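Local coordinates for protein amine Dehydrogenase (Pseudomonas putida, PDB 1JMX) that binds two c-type hemes and probably transfers electrons, as the alpha subunit of a quinohemoprotein amine dehydrogenase, at residues Arg424-Lys436 with Asn451-Leu464. Numbering follows the deposited sequence.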
# COMPACT_ATOMS: atom_id res chain seq x y z
N ARG A 424 -24.37 -3.37 -0.84
CA ARG A 424 -23.45 -4.00 -1.76
C ARG A 424 -22.92 -5.33 -1.20
O ARG A 424 -22.85 -6.32 -1.92
CB ARG A 424 -22.32 -3.03 -2.10
N ALA A 425 -22.64 -5.35 0.10
CA ALA A 425 -22.15 -6.55 0.77
C ALA A 425 -23.20 -7.66 0.79
O ALA A 425 -22.87 -8.83 0.71
CB ALA A 425 -21.70 -6.22 2.18
N VAL A 426 -24.47 -7.27 0.90
CA VAL A 426 -25.58 -8.23 0.91
C VAL A 426 -25.69 -8.89 -0.47
O VAL A 426 -25.78 -10.12 -0.58
CB VAL A 426 -26.94 -7.53 1.24
CG1 VAL A 426 -28.08 -8.54 1.21
CG2 VAL A 426 -26.88 -6.85 2.59
N GLU A 427 -25.65 -8.07 -1.51
CA GLU A 427 -25.75 -8.52 -2.90
C GLU A 427 -24.60 -9.46 -3.32
O GLU A 427 -24.83 -10.46 -4.01
CB GLU A 427 -25.81 -7.29 -3.81
CG GLU A 427 -26.48 -7.48 -5.18
CD GLU A 427 -25.48 -7.64 -6.34
OE1 GLU A 427 -24.47 -6.88 -6.38
OE2 GLU A 427 -25.73 -8.51 -7.22
N ASP A 428 -23.38 -9.17 -2.87
CA ASP A 428 -22.21 -9.99 -3.21
C ASP A 428 -21.99 -11.19 -2.29
O ASP A 428 -21.05 -11.96 -2.48
CB ASP A 428 -20.94 -9.14 -3.21
CG ASP A 428 -20.93 -8.07 -4.29
OD1 ASP A 428 -21.61 -8.23 -5.34
OD2 ASP A 428 -20.22 -7.06 -4.09
N GLU A 429 -22.84 -11.33 -1.28
CA GLU A 429 -22.72 -12.44 -0.34
C GLU A 429 -21.36 -12.46 0.38
O GLU A 429 -20.74 -13.52 0.51
CB GLU A 429 -22.93 -13.77 -1.07
CG GLU A 429 -24.25 -13.86 -1.83
CD GLU A 429 -24.54 -15.27 -2.29
OE1 GLU A 429 -23.80 -15.78 -3.16
OE2 GLU A 429 -25.50 -15.87 -1.77
N ASP A 430 -20.94 -11.30 0.86
CA ASP A 430 -19.67 -11.15 1.57
C ASP A 430 -19.55 -11.98 2.84
O ASP A 430 -18.50 -12.55 3.12
CB ASP A 430 -19.43 -9.68 1.91
CG ASP A 430 -18.99 -8.85 0.72
OD1 ASP A 430 -18.87 -9.39 -0.40
OD2 ASP A 430 -18.76 -7.65 0.91
N VAL A 431 -20.62 -12.02 3.63
CA VAL A 431 -20.64 -12.76 4.88
C VAL A 431 -20.42 -14.26 4.68
O VAL A 431 -19.99 -14.96 5.59
CB VAL A 431 -21.97 -12.50 5.64
CG1 VAL A 431 -22.22 -13.56 6.71
CG2 VAL A 431 -21.93 -11.15 6.27
N LYS A 432 -20.67 -14.74 3.47
CA LYS A 432 -20.50 -16.15 3.15
C LYS A 432 -19.10 -16.52 2.67
O LYS A 432 -18.62 -17.63 2.91
CB LYS A 432 -21.53 -16.54 2.09
CG LYS A 432 -21.44 -17.98 1.62
CD LYS A 432 -22.58 -18.27 0.66
CE LYS A 432 -22.45 -19.65 0.03
NZ LYS A 432 -23.56 -19.88 -0.95
N PHE A 433 -18.45 -15.58 1.99
CA PHE A 433 -17.13 -15.82 1.44
C PHE A 433 -15.96 -15.18 2.17
O PHE A 433 -14.86 -15.73 2.17
CB PHE A 433 -17.11 -15.39 -0.03
CG PHE A 433 -18.09 -16.13 -0.90
CD1 PHE A 433 -19.22 -15.48 -1.40
CD2 PHE A 433 -17.87 -17.44 -1.26
CE1 PHE A 433 -20.11 -16.13 -2.25
CE2 PHE A 433 -18.76 -18.11 -2.11
CZ PHE A 433 -19.88 -17.46 -2.61
N ALA A 434 -16.19 -14.04 2.81
CA ALA A 434 -15.13 -13.30 3.50
C ALA A 434 -14.34 -14.06 4.55
O ALA A 434 -13.16 -13.77 4.77
CB ALA A 434 -15.69 -12.00 4.08
N GLY A 435 -14.99 -15.02 5.20
CA GLY A 435 -14.30 -15.79 6.22
C GLY A 435 -15.26 -16.23 7.31
O GLY A 435 -16.48 -16.20 7.11
N LYS A 436 -14.71 -16.57 8.47
CA LYS A 436 -15.54 -17.02 9.58
C LYS A 436 -15.22 -16.35 10.91
O LYS A 436 -14.07 -16.28 11.33
CB LYS A 436 -15.48 -18.55 9.73
CG LYS A 436 -14.09 -19.11 9.99
CD LYS A 436 -14.07 -20.65 9.94
CE LYS A 436 -12.67 -21.22 10.24
NZ LYS A 436 -11.65 -20.73 9.26
N ASN A 451 -11.85 -16.49 -6.60
CA ASN A 451 -12.77 -17.54 -6.16
C ASN A 451 -13.86 -17.76 -7.20
O ASN A 451 -14.80 -16.97 -7.30
CB ASN A 451 -13.38 -17.18 -4.81
CG ASN A 451 -14.20 -18.31 -4.21
OD1 ASN A 451 -14.77 -18.17 -3.13
ND2 ASN A 451 -14.26 -19.45 -4.90
N PRO A 452 -13.76 -18.86 -7.97
CA PRO A 452 -14.71 -19.24 -9.02
C PRO A 452 -16.19 -19.19 -8.59
O PRO A 452 -17.07 -18.89 -9.41
CB PRO A 452 -14.27 -20.66 -9.37
CG PRO A 452 -12.82 -20.61 -9.18
CD PRO A 452 -12.68 -19.86 -7.88
N GLU A 453 -16.46 -19.48 -7.32
CA GLU A 453 -17.82 -19.47 -6.77
C GLU A 453 -18.42 -18.07 -6.62
O GLU A 453 -19.63 -17.92 -6.45
CB GLU A 453 -17.85 -20.16 -5.40
CG GLU A 453 -17.64 -21.66 -5.45
CD GLU A 453 -18.74 -22.37 -6.23
OE1 GLU A 453 -19.90 -22.40 -5.74
OE2 GLU A 453 -18.45 -22.88 -7.35
N ARG A 454 -17.57 -17.05 -6.67
CA ARG A 454 -18.03 -15.69 -6.52
C ARG A 454 -18.30 -14.99 -7.85
O ARG A 454 -17.91 -15.47 -8.91
CB ARG A 454 -17.02 -14.88 -5.72
CG ARG A 454 -16.73 -15.41 -4.34
CD ARG A 454 -16.22 -14.31 -3.42
NE ARG A 454 -17.29 -13.37 -3.09
CZ ARG A 454 -17.17 -12.36 -2.23
NH1 ARG A 454 -16.04 -12.14 -1.59
NH2 ARG A 454 -18.23 -11.61 -1.96
N LYS A 455 -19.01 -13.85 -7.78
CA LYS A 455 -19.31 -13.03 -8.95
C LYS A 455 -17.98 -12.50 -9.47
O LYS A 455 -17.17 -12.00 -8.69
CB LYS A 455 -20.19 -11.84 -8.57
CG LYS A 455 -21.59 -12.18 -8.10
CD LYS A 455 -22.39 -10.92 -7.76
CE LYS A 455 -23.67 -11.26 -6.99
NZ LYS A 455 -24.56 -12.21 -7.73
N MET A 456 -17.75 -12.64 -10.78
CA MET A 456 -16.51 -12.19 -11.42
C MET A 456 -15.30 -12.93 -10.87
O MET A 456 -14.18 -12.40 -10.88
CB MET A 456 -16.34 -10.68 -11.22
CG MET A 456 -17.45 -9.84 -11.82
SD MET A 456 -17.26 -8.11 -11.45
CE MET A 456 -16.14 -7.60 -12.76
N MET A 457 -15.53 -14.15 -10.37
CA MET A 457 -14.51 -15.03 -9.77
C MET A 457 -13.61 -14.25 -8.82
O MET A 457 -12.43 -14.55 -8.66
CB MET A 457 -13.68 -15.73 -10.87
CG MET A 457 -12.72 -14.81 -11.64
SD MET A 457 -12.10 -15.53 -13.17
CE MET A 457 -11.71 -17.22 -12.62
N THR A 458 -14.21 -13.29 -8.12
CA THR A 458 -13.48 -12.43 -7.20
C THR A 458 -12.93 -13.08 -5.93
O THR A 458 -13.22 -14.23 -5.61
CB THR A 458 -14.32 -11.17 -6.85
OG1 THR A 458 -13.46 -10.18 -6.27
CG2 THR A 458 -15.43 -11.52 -5.86
N ASN A 459 -12.10 -12.33 -5.22
CA ASN A 459 -11.49 -12.79 -3.98
C ASN A 459 -12.49 -12.84 -2.84
O ASN A 459 -13.56 -12.23 -2.89
CB ASN A 459 -10.33 -11.88 -3.58
CG ASN A 459 -9.43 -11.54 -4.73
OD1 ASN A 459 -9.59 -10.50 -5.36
ND2 ASN A 459 -8.48 -12.42 -5.03
N ASN A 460 -12.10 -13.52 -1.77
CA ASN A 460 -12.91 -13.66 -0.58
C ASN A 460 -12.79 -12.43 0.30
O ASN A 460 -12.52 -12.51 1.51
CB ASN A 460 -12.51 -14.94 0.15
CG ASN A 460 -12.73 -16.18 -0.70
OD1 ASN A 460 -13.77 -16.32 -1.35
ND2 ASN A 460 -11.74 -17.07 -0.73
N ALA A 461 -12.95 -11.27 -0.33
CA ALA A 461 -12.88 -9.98 0.34
C ALA A 461 -14.31 -9.61 0.77
O ALA A 461 -15.28 -10.20 0.29
CB ALA A 461 -12.31 -8.92 -0.62
N GLY A 462 -14.43 -8.65 1.68
CA GLY A 462 -15.74 -8.23 2.15
C GLY A 462 -15.77 -6.97 2.98
O GLY A 462 -14.76 -6.57 3.56
N ASN A 463 -16.93 -6.33 3.01
CA ASN A 463 -17.14 -5.11 3.79
C ASN A 463 -18.09 -5.57 4.90
O ASN A 463 -19.29 -5.73 4.68
CB ASN A 463 -17.79 -4.04 2.89
CG ASN A 463 -17.62 -2.65 3.44
OD1 ASN A 463 -17.15 -2.47 4.55
ND2 ASN A 463 -18.01 -1.66 2.65
N LEU A 464 -17.53 -5.80 6.08
CA LEU A 464 -18.28 -6.33 7.21
C LEU A 464 -18.54 -5.44 8.43
O LEU A 464 -17.78 -4.53 8.76
CB LEU A 464 -17.65 -7.64 7.67
CG LEU A 464 -17.50 -8.74 6.62
CD1 LEU A 464 -16.85 -9.96 7.25
CD2 LEU A 464 -18.86 -9.11 6.02
O HOH W 1 -19.63 -13.12 -4.81
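The aliphatic chain of R454 runs alongside F433 in the opposite direction, and a bend at chi3 (71°) turns its guanidinium toward D430. F433 CG, anti to its carbonyl carbon (chi1 -60°), turns the ring face toward R454 CG. That CG stands over the ring centre, 3.7 Å from the centroid, a CH-pi contact. The guanidinium continues past CB of F433, its plane 23° from that of the ring. R454 NH2 has two acceptors near the guanidinium plane: D430 OD1 at 2.8 Å, in a salt bridge, and D428 O at 2.9 Å. The carboxylate of D430 stands nearly at right angles to the guanidinium. R454 NH1 bonds A461 O at 2.8 Å, on a lone pair. A water joins R454 NE, D428 O and K455 N. D430 OD2 takes the backbone N-H of N463 at 3.1 Å, from above the carboxylate plane.

The contact lies in domain IV, an E-set family domain of the alpha subunit, away from the hemes. It ties the helical turns 423-427 and 430-433 to the loop before strand 462-470 and to the first residues of that strand. A Schellman motif at E429 ends the first helix, and E429 is also the N-cap of the second. An alanine in place of R454 would probably leave the buried D430 without its charge partner and uncover one face of F433.

L464 CD2 packs on V431 CG2, and its CD1 on A434 CB at 3.9 Å. G462 passes close to D430 and A434, where a side chain would clash with A434 CB. On the solvent-exposed side, E427 OE2 and K455 NZ form a long salt bridge of 3.9 Å.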